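Local coordinates for conserved membrane protein (Chlamydia abortus, PDB 6GZU) that combines deubiquitinase and acetyltransferase activities as a secreted effector with a CE-clan cysteine protease fold and induces Golgi fragmentation, at residues N97-Y101 with I139-D143; A54-L59 with I100-P104; A170-G174 with P186-K190; Y84-H89 with C253-V257; H26-E32 with R245-A250. All coordinates share one frame; numbering follows the deposited sequence.

Contact 1: N97-Y101 with I139-D143; sequences NFRIY and IVNLD
Ile100 and Tyr101 pair with Asn141 and Val140 at the start of strand 100-107 and the end of strand 134-141, antiparallel neighbours in the mixed sheet of this CE-clan fold. Tyr101 and Val140 form the hydrogen-bonded pair: Tyr101 N reaches Val140 O at 2.8 Å, and Val140 N answers Tyr101 O at the same length. Two residues on, past the non-hydrogen-bonded pair Ile100-Asn141, Leu142 N donates to Arg99 O at 2.9 Å. On one face of the sheet Ile100 CG2 lies beside Ile139 CG2 at 3.6 Å, both pointing the same way, while Ile100 CD1 runs along the amide of Asn141, whose ND2 bonds Tyr215 OH. On the other face Tyr101 CE1 meets Leu142 CD1 at 3.9 Å. Arg99 packs beyond the end of the ladder. Its chain bends at chi2 (-53°) and chi3 (-71°), which folds the guanidinium back across Leu142 CB and lays one flat face on it. From there the group makes a side-on salt bridge to Asp143 with two nitrogens that share one oxygen: NE at 3.0 Å and NH2 at 2.8 Å both reach Asp143 OD1 from the same face of the carboxylate, some 50° out of its plane.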
# COMPACT_ATOMS: atom_id res chain seq x y z
N ASN A 97 1.91 -15.66 6.54
CA ASN A 97 1.95 -16.38 5.27
C ASN A 97 1.79 -15.55 3.96
O ASN A 97 1.34 -16.03 2.91
CB ASN A 97 0.85 -17.45 5.31
CG ASN A 97 1.10 -18.56 4.32
OD1 ASN A 97 2.23 -18.74 3.87
ND2 ASN A 97 0.04 -19.31 3.98
N PHE A 98 2.18 -14.30 4.00
CA PHE A 98 1.97 -13.45 2.83
C PHE A 98 3.27 -13.15 2.10
O PHE A 98 4.37 -13.23 2.71
CB PHE A 98 1.31 -12.15 3.28
CG PHE A 98 -0.05 -12.35 3.85
CD1 PHE A 98 -1.12 -12.53 2.98
CD2 PHE A 98 -0.27 -12.35 5.21
CE1 PHE A 98 -2.40 -12.71 3.47
CE2 PHE A 98 -1.57 -12.56 5.71
CZ PHE A 98 -2.63 -12.70 4.81
N ARG A 99 3.17 -12.72 0.83
CA ARG A 99 4.37 -12.41 0.03
C ARG A 99 4.42 -11.01 -0.53
O ARG A 99 5.50 -10.47 -0.81
CB ARG A 99 4.47 -13.38 -1.14
CG ARG A 99 4.52 -14.82 -0.72
CD ARG A 99 5.64 -15.07 0.32
NE ARG A 99 6.98 -14.98 -0.26
CZ ARG A 99 8.11 -15.03 0.45
NH1 ARG A 99 8.01 -15.11 1.78
NH2 ARG A 99 9.31 -15.01 -0.14
N ILE A 100 3.26 -10.40 -0.72
CA ILE A 100 3.16 -9.08 -1.31
C ILE A 100 2.36 -8.22 -0.35
O ILE A 100 1.23 -8.60 0.06
CB ILE A 100 2.48 -9.13 -2.70
CG1 ILE A 100 3.27 -10.04 -3.64
CG2 ILE A 100 2.32 -7.68 -3.24
CD1 ILE A 100 2.67 -10.24 -4.98
N TYR A 101 2.93 -7.07 0.03
CA TYR A 101 2.33 -6.19 1.03
C TYR A 101 2.09 -4.85 0.37
O TYR A 101 3.03 -4.19 -0.05
CB TYR A 101 3.29 -6.02 2.22
CG TYR A 101 3.47 -7.29 3.03
CD1 TYR A 101 4.11 -8.41 2.50
CD2 TYR A 101 3.06 -7.35 4.38
CE1 TYR A 101 4.25 -9.58 3.27
CE2 TYR A 101 3.23 -8.49 5.17
CZ TYR A 101 3.81 -9.61 4.59
OH TYR A 101 3.95 -10.77 5.33
N ILE A 139 4.42 -0.95 -2.49
CA ILE A 139 4.30 -2.40 -2.47
C ILE A 139 5.64 -3.00 -2.03
O ILE A 139 6.70 -2.68 -2.60
CB ILE A 139 3.98 -2.95 -3.88
CG1 ILE A 139 2.70 -2.33 -4.46
CG2 ILE A 139 3.90 -4.53 -3.82
CD1 ILE A 139 2.50 -2.64 -5.94
N VAL A 140 5.62 -3.91 -1.06
CA VAL A 140 6.79 -4.71 -0.70
C VAL A 140 6.54 -6.09 -1.24
O VAL A 140 5.53 -6.74 -0.90
CB VAL A 140 7.01 -4.72 0.83
CG1 VAL A 140 8.10 -5.74 1.21
CG2 VAL A 140 7.36 -3.31 1.31
N ASN A 141 7.44 -6.56 -2.11
CA ASN A 141 7.32 -7.89 -2.70
C ASN A 141 8.50 -8.71 -2.21
O ASN A 141 9.66 -8.46 -2.61
CB ASN A 141 7.26 -7.82 -4.24
CG ASN A 141 7.00 -9.15 -4.90
OD1 ASN A 141 7.51 -10.19 -4.46
ND2 ASN A 141 6.22 -9.14 -5.97
N LEU A 142 8.24 -9.64 -1.30
CA LEU A 142 9.34 -10.39 -0.70
C LEU A 142 9.98 -11.37 -1.69
O LEU A 142 11.19 -11.67 -1.60
CB LEU A 142 8.85 -11.17 0.55
CG LEU A 142 8.24 -10.36 1.72
CD1 LEU A 142 7.76 -11.30 2.80
CD2 LEU A 142 9.28 -9.38 2.29
N ASP A 143 9.19 -11.88 -2.63
CA ASP A 143 9.69 -12.87 -3.59
C ASP A 143 10.65 -12.21 -4.57
O ASP A 143 11.68 -12.79 -4.93
CB ASP A 143 8.54 -13.54 -4.35
CG ASP A 143 7.81 -14.59 -3.52
OD1 ASP A 143 8.47 -15.40 -2.80
OD2 ASP A 143 6.57 -14.62 -3.61

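Contact 2: A54-L59 with I100-P104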
# COMPACT_ATOMS: atom_id res chain seq x y z
N ALA A 54 5.15 0.88 9.72
CA ALA A 54 4.04 -0.01 9.40
C ALA A 54 4.51 -1.31 8.74
O ALA A 54 4.08 -2.44 9.11
CB ALA A 54 2.99 0.70 8.52
N VAL A 55 5.40 -1.18 7.77
CA VAL A 55 5.96 -2.35 7.11
C VAL A 55 6.71 -3.23 8.09
O VAL A 55 6.52 -4.47 8.10
CB VAL A 55 6.92 -1.88 5.97
CG1 VAL A 55 7.72 -3.07 5.43
CG2 VAL A 55 6.13 -1.19 4.84
N LEU A 56 7.60 -2.64 8.89
CA LEU A 56 8.35 -3.44 9.86
C LEU A 56 7.44 -4.15 10.84
O LEU A 56 7.64 -5.34 11.12
CB LEU A 56 9.37 -2.59 10.61
CG LEU A 56 10.44 -1.98 9.73
CD1 LEU A 56 11.31 -0.94 10.50
CD2 LEU A 56 11.34 -3.10 9.21
N LYS A 57 6.41 -3.47 11.33
CA LYS A 57 5.49 -4.15 12.27
C LYS A 57 4.74 -5.27 11.56
O LYS A 57 4.55 -6.36 12.12
CB LYS A 57 4.48 -3.17 12.89
CG LYS A 57 5.10 -2.25 13.97
CD LYS A 57 4.10 -1.17 14.43
CE LYS A 57 2.88 -1.82 15.11
NZ LYS A 57 3.27 -2.70 16.27
N ASP A 58 4.32 -5.06 10.30
CA ASP A 58 3.55 -6.11 9.63
C ASP A 58 4.38 -7.35 9.31
O ASP A 58 3.86 -8.46 9.24
CB ASP A 58 2.87 -5.56 8.36
CG ASP A 58 1.73 -4.66 8.66
OD1 ASP A 58 1.10 -4.87 9.72
OD2 ASP A 58 1.42 -3.77 7.87
N LEU A 59 5.71 -7.18 9.19
CA LEU A 59 6.62 -8.32 9.00
C LEU A 59 7.18 -8.83 10.32
O LEU A 59 8.11 -9.66 10.33
CB LEU A 59 7.79 -7.90 8.10
CG LEU A 59 7.27 -7.56 6.69
CD1 LEU A 59 8.41 -6.88 5.87
CD2 LEU A 59 6.84 -8.85 6.07
N ILE A 100 3.26 -10.40 -0.72
CA ILE A 100 3.16 -9.08 -1.31
C ILE A 100 2.36 -8.22 -0.35
O ILE A 100 1.23 -8.60 0.06
CB ILE A 100 2.48 -9.13 -2.70
CG1 ILE A 100 3.27 -10.04 -3.64
CG2 ILE A 100 2.32 -7.68 -3.24
CD1 ILE A 100 2.67 -10.24 -4.98
N TYR A 101 2.93 -7.07 0.03
CA TYR A 101 2.33 -6.19 1.03
C TYR A 101 2.09 -4.85 0.37
O TYR A 101 3.03 -4.19 -0.05
CB TYR A 101 3.29 -6.02 2.22
CG TYR A 101 3.47 -7.29 3.03
CD1 TYR A 101 4.11 -8.41 2.50
CD2 TYR A 101 3.06 -7.35 4.38
CE1 TYR A 101 4.25 -9.58 3.27
CE2 TYR A 101 3.23 -8.49 5.17
CZ TYR A 101 3.81 -9.61 4.59
OH TYR A 101 3.95 -10.77 5.33
N ALA A 102 0.83 -4.41 0.28
CA ALA A 102 0.53 -3.20 -0.47
C ALA A 102 -0.13 -2.13 0.40
O ALA A 102 -1.22 -2.38 0.94
CB ALA A 102 -0.33 -3.51 -1.69
N TYR A 103 0.49 -0.95 0.49
CA TYR A 103 0.08 0.08 1.44
C TYR A 103 -0.36 1.34 0.75
O TYR A 103 0.44 2.05 0.12
CB TYR A 103 1.31 0.49 2.29
CG TYR A 103 1.82 -0.61 3.18
CD1 TYR A 103 2.68 -1.60 2.68
CD2 TYR A 103 1.38 -0.70 4.50
CE1 TYR A 103 3.11 -2.64 3.51
CE2 TYR A 103 1.77 -1.74 5.34
CZ TYR A 103 2.61 -2.72 4.84
OH TYR A 103 3.00 -3.73 5.70
N PRO A 104 -1.63 1.70 0.93
CA PRO A 104 -2.07 3.04 0.50
C PRO A 104 -1.35 4.08 1.34
O PRO A 104 -1.26 3.95 2.59
CB PRO A 104 -3.58 3.03 0.83
CG PRO A 104 -3.94 1.52 0.81
CD PRO A 104 -2.74 0.84 1.40
O HOH W 1 3.47 -10.73 7.88
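Two tyrosine rings, Tyr101 and Tyr103, stand side by side on strand 100-107 and meet helix 51-58 in different ways. Over one face of the Tyr103 ring sits a methyl of Val55, CG2 lying 4.0 Å from the centroid in a CH-pi contact. At that ring's edge is the carboxylate of Asp58, nearly coplanar with it (15°). Tyr103 OH donates to the anti lone pair of Asp58 OD2, 2.7 Å away. Ala54 CB approaches Tyr103 CE2 obliquely. The Tyr101 ring stacks with Phe38 of strand 37-38; it takes Leu59 CD2 over one face, 3.9 Å from its centroid, and a water in its plane at the edge. That water accepts from Tyr101 OH at 2.6 Å and donates to Asp58 O at 2.7 Å, so the last turn of the helix is tied to both hydroxyls, once directly and once through solvent. The Asp58 side chain, with CG beside its own backbone N (chi1 -72°), sends its carboxylate toward the strand. Its second oxygen, OD1, accepts from NE2 of the zinc ligand His80. Asp58 is thus a second-shell residue: Tyr103 holds the carboxylate, which probably helps to orient His80, and the hydrogen bond probably makes the imidazole a stronger donor to the metal. Such a carboxylate-histidine-zinc arrangement is a familiar feature of protein zinc sites, here built where helix 51-58 packs on the central sheet.

Contact 3: A170-G174 with P186-K190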
# COMPACT_ATOMS: atom_id res chain seq x y z
N ALA A 170 13.94 -0.65 2.01
CA ALA A 170 14.67 -1.59 1.13
C ALA A 170 15.90 -2.12 1.83
O ALA A 170 16.24 -3.32 1.70
CB ALA A 170 15.07 -0.90 -0.15
N THR A 171 16.63 -1.23 2.53
CA THR A 171 17.87 -1.61 3.20
C THR A 171 17.58 -2.54 4.37
O THR A 171 18.24 -3.59 4.53
CB THR A 171 18.59 -0.36 3.67
OG1 THR A 171 18.97 0.37 2.50
CG2 THR A 171 19.88 -0.74 4.49
N ARG A 172 16.60 -2.20 5.21
CA ARG A 172 16.28 -3.06 6.35
C ARG A 172 15.76 -4.43 5.97
O ARG A 172 16.12 -5.44 6.61
CB ARG A 172 15.30 -2.38 7.31
CG ARG A 172 15.89 -1.07 7.92
CD ARG A 172 14.98 -0.65 9.08
NE ARG A 172 15.26 0.69 9.54
CZ ARG A 172 16.25 0.96 10.36
NH1 ARG A 172 16.99 -0.05 10.80
NH2 ARG A 172 16.48 2.19 10.80
N LEU A 173 14.91 -4.51 4.94
CA LEU A 173 14.38 -5.79 4.52
C LEU A 173 15.45 -6.63 3.83
O LEU A 173 15.43 -7.85 3.95
CB LEU A 173 13.16 -5.65 3.62
CG LEU A 173 11.99 -4.92 4.30
CD1 LEU A 173 10.77 -5.05 3.43
CD2 LEU A 173 11.71 -5.55 5.71
N GLY A 174 16.39 -5.99 3.13
CA GLY A 174 17.50 -6.74 2.54
C GLY A 174 18.37 -7.47 3.54
O GLY A 174 19.00 -8.51 3.24
N PRO A 186 20.33 -4.39 -0.39
CA PRO A 186 19.01 -3.77 -0.30
C PRO A 186 18.05 -4.30 -1.36
O PRO A 186 18.49 -4.63 -2.47
CB PRO A 186 19.32 -2.30 -0.58
CG PRO A 186 20.71 -2.10 -0.09
CD PRO A 186 21.41 -3.39 -0.43
N PHE A 187 16.77 -4.36 -1.03
CA PHE A 187 15.77 -4.61 -2.07
C PHE A 187 15.92 -3.49 -3.12
O PHE A 187 16.32 -2.34 -2.81
CB PHE A 187 14.35 -4.52 -1.48
CG PHE A 187 13.90 -5.74 -0.75
CD1 PHE A 187 14.79 -6.70 -0.29
CD2 PHE A 187 12.55 -5.95 -0.56
CE1 PHE A 187 14.30 -7.81 0.40
CE2 PHE A 187 12.08 -7.05 0.11
CZ PHE A 187 12.96 -8.00 0.57
N ILE A 188 15.55 -3.79 -4.37
CA ILE A 188 15.54 -2.72 -5.38
C ILE A 188 14.34 -1.83 -5.17
O ILE A 188 13.26 -2.33 -4.85
CB ILE A 188 15.56 -3.32 -6.79
CG1 ILE A 188 15.70 -2.24 -7.83
CG2 ILE A 188 14.29 -4.16 -7.05
CD1 ILE A 188 15.97 -2.79 -9.20
N VAL A 189 14.52 -0.51 -5.29
CA VAL A 189 13.42 0.45 -5.26
C VAL A 189 13.05 0.82 -6.69
O VAL A 189 13.88 1.27 -7.49
CB VAL A 189 13.82 1.74 -4.46
CG1 VAL A 189 12.67 2.82 -4.53
CG2 VAL A 189 14.16 1.37 -3.00
N LYS A 190 11.76 0.70 -7.01
CA LYS A 190 11.26 1.03 -8.34
C LYS A 190 10.14 2.09 -8.21
O LYS A 190 9.06 1.78 -7.72
CB LYS A 190 10.66 -0.22 -9.02
CG LYS A 190 11.66 -1.37 -9.25
CD LYS A 190 11.00 -2.59 -9.89
CE LYS A 190 12.06 -3.63 -10.26
NZ LYS A 190 11.46 -4.93 -10.76
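Ala170 and Phe187 carry the tight half of this contact, where the last turns of helix 159-174 meet the chain entering strand 188-191. Ala170 O accepts two backbone donors from opposite faces of its carbonyl plane. Gly174 N, 3.0 Å from Ala170 O, makes the helical bond, and Phe187 N comes in at 3.0 Å from above that plane (48° out of it). The second donor binds the incoming chain straight onto the helix wall. Ala170 CB touches both Phe187 O at 3.3 Å and Val189 CG2 at 3.8 Å, close packing that a small side chain permits. The phenyl ring of Phe187 lies against Leu173, whose CB rests over one of its faces, 3.9 Å from the centroid and only 13° off the ring normal. Nearer the helix end, Phe187 CD1 passes Gly174 N at 3.8 Å. The solvent side is looser. Pro186 and Thr171 lie next to each other, pointing the same way, and touch lightly, Pro186 CG standing 4.0 Å from Thr171 OG1; that hydroxyl bonds back to Asn167 O in the preceding turn. The contact lies within the beta-alpha-beta unit of strand 146-150, helix 159-174 and strand 188-191: Ala170 and Phe187 both also reach Val147, while Leu173 also touches Leu59 and Leu61.

Contact 4: Y84-H89 with C253-V257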
# COMPACT_ATOMS: atom_id res chain seq x y z
N TYR A 84 -9.92 -6.09 15.49
CA TYR A 84 -11.01 -5.98 14.53
C TYR A 84 -11.23 -4.56 14.05
O TYR A 84 -12.12 -4.32 13.25
CB TYR A 84 -12.30 -6.54 15.16
CG TYR A 84 -12.19 -8.00 15.39
CD1 TYR A 84 -12.50 -8.91 14.38
CD2 TYR A 84 -11.79 -8.49 16.60
CE1 TYR A 84 -12.39 -10.27 14.59
CE2 TYR A 84 -11.70 -9.83 16.84
CZ TYR A 84 -11.98 -10.72 15.84
OH TYR A 84 -11.84 -12.05 16.12
N GLN A 85 -10.38 -3.63 14.49
CA GLN A 85 -10.45 -2.26 14.02
C GLN A 85 -9.50 -2.10 12.84
O GLN A 85 -9.90 -1.64 11.78
CB GLN A 85 -10.06 -1.32 15.12
CG GLN A 85 -10.08 0.14 14.72
CD GLN A 85 -9.84 1.01 15.92
OE1 GLN A 85 -8.74 1.00 16.49
NE2 GLN A 85 -10.87 1.74 16.34
N ASP A 86 -8.24 -2.49 13.03
CA ASP A 86 -7.28 -2.44 11.92
C ASP A 86 -7.30 -3.69 11.04
O ASP A 86 -7.13 -3.60 9.83
CB ASP A 86 -5.86 -2.30 12.46
CG ASP A 86 -5.66 -1.03 13.24
OD1 ASP A 86 -5.48 0.02 12.59
OD2 ASP A 86 -5.60 -1.11 14.48
N TYR A 87 -7.44 -4.86 11.66
CA TYR A 87 -7.25 -6.13 10.94
C TYR A 87 -8.37 -7.14 11.10
O TYR A 87 -8.10 -8.29 11.39
CB TYR A 87 -5.90 -6.80 11.33
CG TYR A 87 -4.72 -5.86 11.26
CD1 TYR A 87 -4.22 -5.43 10.05
CD2 TYR A 87 -4.10 -5.40 12.44
CE1 TYR A 87 -3.14 -4.55 9.99
CE2 TYR A 87 -3.02 -4.51 12.39
CZ TYR A 87 -2.55 -4.10 11.16
OH TYR A 87 -1.52 -3.21 11.12
N PRO A 88 -9.62 -6.74 10.87
CA PRO A 88 -10.67 -7.77 11.03
C PRO A 88 -10.51 -8.87 9.97
O PRO A 88 -10.92 -10.01 10.21
CB PRO A 88 -11.95 -6.98 10.78
CG PRO A 88 -11.51 -5.78 9.91
CD PRO A 88 -10.14 -5.44 10.41
N HIS A 89 -9.91 -8.52 8.83
CA HIS A 89 -9.73 -9.45 7.71
C HIS A 89 -8.60 -10.46 7.98
O HIS A 89 -8.41 -11.40 7.20
CB HIS A 89 -9.45 -8.67 6.43
CG HIS A 89 -8.28 -7.75 6.54
ND1 HIS A 89 -8.24 -6.70 7.44
CD2 HIS A 89 -7.10 -7.74 5.89
CE1 HIS A 89 -7.08 -6.07 7.32
NE2 HIS A 89 -6.38 -6.68 6.37
N CYS A 253 -17.78 -8.43 10.24
CA CYS A 253 -16.97 -7.42 10.87
C CYS A 253 -16.16 -6.62 9.85
O CYS A 253 -16.10 -5.40 9.92
CB CYS A 253 -16.05 -8.06 11.88
SG CYS A 253 -15.44 -6.87 13.00
N THR A 254 -15.52 -7.32 8.92
CA THR A 254 -14.77 -6.67 7.83
C THR A 254 -15.68 -5.81 6.95
O THR A 254 -15.34 -4.67 6.64
CB THR A 254 -14.00 -7.70 6.98
OG1 THR A 254 -13.07 -8.39 7.84
CG2 THR A 254 -13.26 -7.04 5.83
N LEU A 255 -16.84 -6.34 6.58
CA LEU A 255 -17.75 -5.57 5.75
C LEU A 255 -18.19 -4.30 6.47
O LEU A 255 -18.37 -3.25 5.83
CB LEU A 255 -18.97 -6.42 5.35
CG LEU A 255 -18.62 -7.63 4.47
CD1 LEU A 255 -19.82 -8.50 4.26
CD2 LEU A 255 -18.02 -7.22 3.12
N ASN A 256 -18.36 -4.38 7.79
CA ASN A 256 -18.81 -3.21 8.54
C ASN A 256 -17.73 -2.13 8.59
O ASN A 256 -18.02 -0.95 8.42
CB ASN A 256 -19.31 -3.59 9.95
CG ASN A 256 -20.65 -2.94 10.28
N VAL A 257 -16.48 -2.54 8.78
CA VAL A 257 -15.37 -1.60 8.82
C VAL A 257 -15.19 -0.91 7.47
O VAL A 257 -14.88 0.28 7.40
CB VAL A 257 -14.06 -2.32 9.22
CG1 VAL A 257 -12.87 -1.42 9.03
CG2 VAL A 257 -14.12 -2.74 10.65
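Pro88 and Thr254 meet where a loop without regular structure leans on helix 252-257, their side chains crossing at about a right angle. Thr254 can be followed outward. From CB, two branches lead to the loop. OG1 sits beside the backbone N (chi1 -61°), and this turns it to the proline, with Pro88 CB 3.4 Å from Thr254 OG1 and the Pro88 carbonyl carbon equally near. His89 N also stands 3.3 Å from Thr254 OG1, but at too poor an angle for a hydrogen bond, so this approach is packing. The methyl branch, CG2, approaches His89 CB at 4.2 Å. The neighbours on the same helical face widen the contact. One turn on, Val257 CG2 lies 3.6 Å from Tyr84 O and also meets Pro88 CG, while CG1 comes near Gln85 O. Cys253 is modelled in two conformers, so its share is tentative: in one of them the sulfur touches both Tyr84 CB and Pro88 CB and stands obliquely to the Tyr84 ring, a sulfur-aromatic contact neither over the face nor at the edge. Apolar packing therefore carries the join, with the proline ring as its centre. The loop has other ties as well, since His89 NE2 bonds Val39 O and Asp86 OD1 bonds Ser41 OG. It belongs to the long connection between strands 68-69 and 100-107 that supplies zinc ligands Cys78, His80 and Cys95, and helix 252-257 packs on it from the C-terminal end of the chain.

Contact 5: H26-E32 with R245-A250; sequences HLIRLSE and RPITQA
Glu32 and Gln249 slide past each other in opposite directions, the carboxylate stacked on the amide with their planes only 8° apart. The extended Glu32 chain carries its carboxylate to two successive backbone amides. Thr248 N meets Glu32 OE1 at 3.0 Å on the syn lone pair, nearly straight, and Gln249 N meets Glu32 OE2 at 2.8 Å from above the carboxylate plane. Two waters donate to the same OE1, one reaching on to Pro246 O and the other to Thr248 OG1, so that oxygen has three donors. Ile247 crosses Glu32 at about a right angle and fits against the helix, its CD1 3.9 Å from Ile28 CG2. At the other end two arginines also cross squarely, with guanidinium planes 59° apart. Arg29 is straight until its bend at chi3, which directs NE to the loop backbone: Arg29 NE donates to Arg245 O at 2.8 Å. Its NH1 donates to His26 ND1 at 2.9 Å, in the plane of the ring. Arg29 CD lies over one face of the Arg245 guanidinium. His26 points its CE1 edge at the same face, the two planes nearly perpendicular (87°), with His26 CE1 3.6 Å from Arg245 NH2. Asp213 of helix 204-217 takes a hydrogen bond from His26 NE2 and a salt bridge from Arg245, and probably offsets the gathered positive charge. The loop that links helices 228-241 and 252-257 thus lies along helix 20-33, with Ile247 and Ala250 also touching Leu255.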
# COMPACT_ATOMS: atom_id res chain seq x y z
N HIS A 26 -11.08 -2.31 -2.48
CA HIS A 26 -10.43 -2.96 -3.61
C HIS A 26 -9.29 -3.88 -3.21
O HIS A 26 -9.10 -4.93 -3.82
CB HIS A 26 -10.02 -1.97 -4.73
CG HIS A 26 -9.82 -2.66 -6.04
ND1 HIS A 26 -10.86 -3.27 -6.71
CD2 HIS A 26 -8.70 -2.89 -6.77
CE1 HIS A 26 -10.39 -3.81 -7.82
NE2 HIS A 26 -9.08 -3.61 -7.87
N LEU A 27 -8.49 -3.48 -2.23
CA LEU A 27 -7.44 -4.36 -1.72
C LEU A 27 -8.02 -5.66 -1.18
O LEU A 27 -7.52 -6.74 -1.50
CB LEU A 27 -6.56 -3.64 -0.68
CG LEU A 27 -5.48 -2.71 -1.26
CD1 LEU A 27 -5.81 -1.81 -2.38
CD2 LEU A 27 -4.89 -1.94 -0.05
N ILE A 28 -9.13 -5.59 -0.44
CA ILE A 28 -9.77 -6.79 0.06
C ILE A 28 -10.30 -7.65 -1.10
O ILE A 28 -10.15 -8.89 -1.11
CB ILE A 28 -10.93 -6.46 1.05
CG1 ILE A 28 -10.38 -5.90 2.37
CG2 ILE A 28 -11.85 -7.69 1.33
CD1 ILE A 28 -9.50 -6.92 3.17
N ARG A 29 -10.93 -7.01 -2.09
CA ARG A 29 -11.35 -7.71 -3.30
C ARG A 29 -10.16 -8.45 -3.94
O ARG A 29 -10.25 -9.65 -4.24
CB ARG A 29 -11.95 -6.69 -4.27
CG ARG A 29 -12.46 -7.19 -5.57
CD ARG A 29 -13.05 -6.00 -6.37
NE ARG A 29 -14.26 -5.43 -5.80
CZ ARG A 29 -14.45 -4.18 -5.35
NH1 ARG A 29 -13.48 -3.26 -5.38
NH2 ARG A 29 -15.64 -3.86 -4.84
N LEU A 30 -9.03 -7.76 -4.10
CA LEU A 30 -7.83 -8.38 -4.64
C LEU A 30 -7.30 -9.50 -3.77
O LEU A 30 -6.80 -10.51 -4.29
CB LEU A 30 -6.73 -7.33 -4.88
CG LEU A 30 -7.07 -6.44 -6.06
CD1 LEU A 30 -6.07 -5.28 -6.10
CD2 LEU A 30 -7.05 -7.21 -7.35
N SER A 31 -7.43 -9.37 -2.45
CA SER A 31 -6.93 -10.41 -1.55
C SER A 31 -7.72 -11.68 -1.69
O SER A 31 -7.22 -12.74 -1.32
CB SER A 31 -6.94 -9.94 -0.08
OG SER A 31 -8.25 -10.02 0.47
N GLU A 32 -8.94 -11.63 -2.23
CA GLU A 32 -9.74 -12.82 -2.44
C GLU A 32 -9.24 -13.57 -3.67
O GLU A 32 -9.40 -14.78 -3.78
CB GLU A 32 -11.24 -12.49 -2.57
CG GLU A 32 -11.78 -11.90 -1.30
CD GLU A 32 -13.29 -11.83 -1.23
OE1 GLU A 32 -14.00 -11.93 -2.28
OE2 GLU A 32 -13.76 -11.66 -0.09
N ARG A 245 -17.48 -7.92 -9.58
CA ARG A 245 -16.46 -8.46 -8.67
C ARG A 245 -16.75 -8.22 -7.18
O ARG A 245 -15.95 -7.60 -6.47
CB ARG A 245 -15.09 -7.86 -9.03
CG ARG A 245 -14.67 -8.07 -10.48
CD ARG A 245 -13.50 -7.15 -10.85
NE ARG A 245 -12.28 -7.54 -10.17
CZ ARG A 245 -11.16 -6.82 -10.21
NH1 ARG A 245 -10.11 -7.24 -9.56
NH2 ARG A 245 -11.12 -5.66 -10.88
N PRO A 246 -17.89 -8.73 -6.68
CA PRO A 246 -18.26 -8.50 -5.29
C PRO A 246 -17.31 -9.22 -4.34
O PRO A 246 -16.69 -10.24 -4.68
CB PRO A 246 -19.66 -9.11 -5.21
CG PRO A 246 -19.65 -10.17 -6.34
CD PRO A 246 -18.90 -9.48 -7.42
N ILE A 247 -17.23 -8.69 -3.13
CA ILE A 247 -16.47 -9.34 -2.06
C ILE A 247 -17.36 -10.44 -1.50
O ILE A 247 -18.53 -10.21 -1.22
CB ILE A 247 -16.11 -8.31 -0.99
CG1 ILE A 247 -15.02 -7.36 -1.53
CG2 ILE A 247 -15.68 -9.03 0.32
CD1 ILE A 247 -14.81 -6.16 -0.66
N THR A 248 -16.84 -11.67 -1.41
CA THR A 248 -17.70 -12.79 -0.96
C THR A 248 -17.11 -13.58 0.22
O THR A 248 -17.79 -14.42 0.80
CB THR A 248 -18.03 -13.84 -2.08
OG1 THR A 248 -16.81 -14.52 -2.46
CG2 THR A 248 -18.63 -13.15 -3.30
N GLN A 249 -15.87 -13.31 0.60
CA GLN A 249 -15.26 -14.12 1.65
C GLN A 249 -15.01 -13.35 2.94
O GLN A 249 -14.38 -13.86 3.87
CB GLN A 249 -13.93 -14.73 1.19
CG GLN A 249 -13.92 -15.51 -0.12
CD GLN A 249 -12.49 -15.86 -0.58
OE1 GLN A 249 -11.53 -15.85 0.21
NE2 GLN A 249 -12.34 -16.15 -1.87
N ALA A 250 -15.41 -12.08 2.98
CA ALA A 250 -15.18 -11.25 4.15
C ALA A 250 -16.22 -11.46 5.23
O ALA A 250 -17.42 -11.71 4.94
CB ALA A 250 -15.19 -9.78 3.74
O HOH W 2 -13.77 -10.30 -4.46
O HOH W 3 -14.89 -13.69 -4.11

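In the fold
Contacts 1, 2 and 3 cluster on the mixed sheet. Contacts 1 and 2 share Ile100 and Tyr101 on strand 100-107, their centres about 8 Å apart; the centre of contact 3 lies about 12 to 13 Å from theirs, and Leu173 touches Val140, Val55 and Leu59. Contacts 4 and 5, centres about 13 Å apart, meet through Ile28 with His89 and Leu255 with Ala250, about 30 Å centre to centre from contact 3. Along the chain, contact 5 opens first; contacts 1, 2 and 3 lie inside its loop, and 1 and 3 inside that of contact 4, which crosses contacts 2 and 5. The C-terminal part is thereby brought back onto the N-terminal helix and the zinc-binding region.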